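PDB 6ERC: peroxinectin A, which uses hydrogen peroxide at its heme to oxidise phenolic donors and also shows iodide and thiocyanate peroxidase activity. Local coordinates for residues 141-149 with 288-296. Residues are numbered along the deposited sequence; the frame is centred on the assembly and turned at random.
Sequences EQINSLGSY and VNAQVSNEF. With NA (sodium ion), chain K.
A buried, largely polar contact ties Glu141 and Gln142, on strand 139-144 between strands 24-25 and 113-124 of an antiparallel sheet, to Asn294 in the first turn of helix 294-300, and farther along joins the loop Ser148-Tyr149 to Ala290-Val292. Asn294 ND2 serves two acceptors: Glu141 OE1 at 2.9 Å, on its syn side and close to the plane of the asparagine amide, and Gln142 OE1 at 3.1 Å, on a lone pair, the two amides turned 81° apart. Gln142 N reaches the same Glu141 OE1 from the opposite face of the carboxylate, whose OE2 forms a salt bridge with Arg28. The Asn294 amide faces the strand because its CG lies anti to the backbone N (chi1 -152°), while its OD1 bonds to His390. A leucine here would probably leave Gln142 OE1 and Glu141 OE1 without this shared donor and His390 without its asparagine partner. Nearer the loop, Gln291 bends at chi2 (76°) and lays NE2 against Asn144 CB and 3.1 Å from Ser148 OG, at an angle too poor for a hydrogen bond, while its OE1 bonds to Thr24. The Asn144 side chain lies about 6 Å from the heme. Ser148 OG receives a weak bond from Val292 N (3.5 Å). Ala290 CB packs obliquely against Tyr149 CE1 at 3.4 Å, and one water links Tyr149 OH, which also pairs with Gln19, to Val288 O and Ala290 N. Ser293 OG caps helix 294-300 by accepting from Phe296 N. Gly147 O and Tyr149 O (2.3 Å) bind sodium with Asn82, Asp151 and Asn153; the contact thus backs a sodium-binding loop of the animal heme peroxidase fold.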
loop_
_atom_site.group_PDB
_atom_site.type_symbol
_atom_site.label_atom_id
_atom_site.label_comp_id
_atom_site.label_asym_id
_atom_site.label_seq_id
_atom_site.Cartn_x
_atom_site.Cartn_y
_atom_site.Cartn_z
ATOM N N GLU A 141 20.101 2.031 -7.802
ATOM C CA GLU A 141 19.028 2.262 -6.851
ATOM C C GLU A 141 17.686 2.050 -7.528
ATOM O O GLU A 141 17.524 2.356 -8.716
ATOM C CB GLU A 141 19.119 3.684 -6.268
ATOM C CG GLU A 141 18.127 3.983 -5.149
ATOM C CD GLU A 141 18.103 2.902 -4.073
ATOM O OE1 GLU A 141 17.302 1.950 -4.202
ATOM O OE2 GLU A 141 18.882 3.000 -3.101
ATOM N N GLN A 142 16.743 1.480 -6.779
ATOM C CA GLN A 142 15.425 1.231 -7.337
ATOM C C GLN A 142 14.644 2.533 -7.495
ATOM O O GLN A 142 14.862 3.517 -6.777
ATOM C CB GLN A 142 14.635 0.244 -6.468
ATOM C CG GLN A 142 14.975 -1.228 -6.704
ATOM C CD GLN A 142 16.317 -1.631 -6.118
ATOM O OE1 GLN A 142 16.683 -1.204 -5.024
ATOM N NE2 GLN A 142 17.055 -2.457 -6.847
ATOM N N ILE A 143 13.729 2.530 -8.465
ATOM C CA ILE A 143 12.998 3.731 -8.884
ATOM C C ILE A 143 11.572 3.659 -8.360
ATOM O O ILE A 143 10.872 2.659 -8.565
ATOM C CB ILE A 143 13.017 3.903 -10.423
ATOM C CG1 ILE A 143 14.405 4.396 -10.909
ATOM C CG2 ILE A 143 11.898 4.871 -10.858
ATOM C CD1 ILE A 143 14.555 5.921 -10.991
ATOM N N ASN A 144 11.149 4.722 -7.684
ATOM C CA ASN A 144 9.763 4.868 -7.252
ATOM C C ASN A 144 8.947 5.447 -8.403
ATOM O O ASN A 144 9.087 6.627 -8.745
ATOM C CB ASN A 144 9.654 5.766 -6.015
ATOM C CG ASN A 144 8.255 5.783 -5.430
ATOM O OD1 ASN A 144 7.358 5.100 -5.925
ATOM N ND2 ASN A 144 8.065 6.549 -4.375
ATOM N N SER A 145 8.095 4.622 -9.000
ATOM C CA SER A 145 7.235 5.063 -10.097
ATOM C C SER A 145 5.955 5.728 -9.602
ATOM O O SER A 145 4.874 5.508 -10.155
ATOM C CB SER A 145 6.922 3.877 -11.007
ATOM O OG SER A 145 8.086 3.438 -11.686
ATOM N N LEU A 146 6.059 6.551 -8.562
ATOM C CA LEU A 146 4.911 7.229 -7.985
ATOM C C LEU A 146 5.418 8.377 -7.127
ATOM O O LEU A 146 6.517 8.311 -6.569
ATOM C CB LEU A 146 4.060 6.271 -7.145
ATOM C CG LEU A 146 2.546 6.467 -7.200
ATOM C CD1 LEU A 146 1.989 6.008 -8.537
ATOM C CD2 LEU A 146 1.884 5.719 -6.060
ATOM N N GLY A 147 4.613 9.434 -7.032
ATOM C CA GLY A 147 4.961 10.556 -6.184
ATOM C C GLY A 147 5.017 10.157 -4.723
ATOM O O GLY A 147 4.109 9.488 -4.223
ATOM N N SER A 148 6.079 10.563 -4.027
ATOM C CA SER A 148 6.276 10.154 -2.642
ATOM C C SER A 148 5.357 10.882 -1.670
ATOM O O SER A 148 5.184 10.418 -0.537
ATOM C CB SER A 148 7.732 10.386 -2.232
ATOM O OG SER A 148 8.611 9.626 -3.041
ATOM N N TYR A 149 4.771 12.003 -2.081
ATOM C CA TYR A 149 3.903 12.771 -1.203
ATOM C C TYR A 149 2.495 12.193 -1.200
ATOM O O TYR A 149 2.020 11.645 -2.198
ATOM C CB TYR A 149 3.857 14.236 -1.640
ATOM C CG TYR A 149 5.205 14.920 -1.640
ATOM C CD1 TYR A 149 5.717 15.486 -0.480
ATOM C CD2 TYR A 149 5.963 15.002 -2.799
ATOM C CE1 TYR A 149 6.949 16.110 -0.473
ATOM C CE2 TYR A 149 7.196 15.625 -2.803
ATOM C CZ TYR A 149 7.686 16.178 -1.638
ATOM O OH TYR A 149 8.915 16.799 -1.639
ATOM N N VAL A 288 14.123 18.422 5.088
ATOM C CA VAL A 288 13.682 17.039 5.217
ATOM C C VAL A 288 13.269 16.521 3.849
ATOM O O VAL A 288 12.558 17.199 3.096
ATOM C CB VAL A 288 12.528 16.929 6.230
ATOM C CG1 VAL A 288 11.861 15.560 6.162
ATOM C CG2 VAL A 288 13.046 17.190 7.633
ATOM N N ASN A 289 13.711 15.307 3.526
ATOM C CA ASN A 289 13.369 14.655 2.269
ATOM C C ASN A 289 12.204 13.703 2.509
ATOM O O ASN A 289 12.317 12.767 3.308
ATOM C CB ASN A 289 14.573 13.906 1.699
ATOM C CG ASN A 289 14.301 13.315 0.329
ATOM O OD1 ASN A 289 13.234 13.515 -0.246
ATOM N ND2 ASN A 289 15.274 12.591 -0.205
ATOM N N ALA A 290 11.089 13.948 1.823
ATOM C CA ALA A 290 9.896 13.124 1.965
ATOM C C ALA A 290 9.943 11.852 1.127
ATOM O O ALA A 290 9.032 11.025 1.244
ATOM C CB ALA A 290 8.657 13.935 1.579
ATOM N N GLN A 291 10.968 11.680 0.291
ATOM C CA GLN A 291 11.064 10.507 -0.567
ATOM C C GLN A 291 10.932 9.230 0.255
ATOM O O GLN A 291 11.422 9.146 1.384
ATOM C CB GLN A 291 12.399 10.520 -1.317
ATOM C CG GLN A 291 12.565 9.408 -2.345
ATOM C CD GLN A 291 11.790 9.664 -3.619
ATOM O OE1 GLN A 291 11.628 10.808 -4.043
ATOM N NE2 GLN A 291 11.307 8.596 -4.241
ATOM N N VAL A 292 10.260 8.231 -0.321
ATOM C CA VAL A 292 10.043 6.973 0.381
ATOM C C VAL A 292 11.359 6.212 0.496
ATOM O O VAL A 292 12.199 6.240 -0.413
ATOM C CB VAL A 292 8.977 6.131 -0.341
ATOM C CG1 VAL A 292 8.833 4.754 0.316
ATOM C CG2 VAL A 292 7.642 6.859 -0.355
ATOM N N SER A 293 11.542 5.524 1.617
ATOM C CA SER A 293 12.720 4.696 1.819
ATOM C C SER A 293 12.489 3.307 1.244
ATOM O O SER A 293 11.372 2.783 1.249
ATOM C CB SER A 293 13.065 4.584 3.304
ATOM O OG SER A 293 12.101 3.800 3.984
ATOM N N ASN A 294 13.573 2.706 0.750
ATOM C CA ASN A 294 13.475 1.384 0.147
ATOM C C ASN A 294 13.004 0.347 1.154
ATOM O O ASN A 294 12.261 -0.574 0.796
ATOM C CB ASN A 294 14.828 0.983 -0.440
ATOM C CG ASN A 294 14.694 0.039 -1.609
ATOM O OD1 ASN A 294 14.033 -0.996 -1.516
ATOM N ND2 ASN A 294 15.311 0.398 -2.729
ATOM N N GLU A 295 13.409 0.486 2.416
ATOM C CA GLU A 295 13.014 -0.484 3.430
ATOM C C GLU A 295 11.553 -0.319 3.821
ATOM O O GLU A 295 10.898 -1.303 4.181
ATOM C CB GLU A 295 13.905 -0.352 4.665
ATOM C CG GLU A 295 15.391 -0.581 4.406
ATOM C CD GLU A 295 16.077 0.631 3.796
ATOM O OE1 GLU A 295 15.371 1.581 3.397
ATOM O OE2 GLU A 295 17.325 0.634 3.722
ATOM N N PHE A 296 11.029 0.907 3.757
ATOM C CA PHE A 296 9.638 1.153 4.128
ATOM C C PHE A 296 8.690 0.395 3.210
ATOM O O PHE A 296 7.879 -0.420 3.663
ATOM C CB PHE A 296 9.348 2.656 4.087
ATOM C CG PHE A 296 7.897 3.007 4.305
ATOM C CD1 PHE A 296 7.380 3.127 5.586
ATOM C CD2 PHE A 296 7.053 3.233 3.227
ATOM C CE1 PHE A 296 6.047 3.454 5.788
ATOM C CE2 PHE A 296 5.717 3.563 3.425
ATOM C CZ PHE A 296 5.217 3.673 4.706
HETATM NA NA NA K . 1.659 10.445 -4.168
HETATM O O HOH W 1 10.820 16.630 0.572
#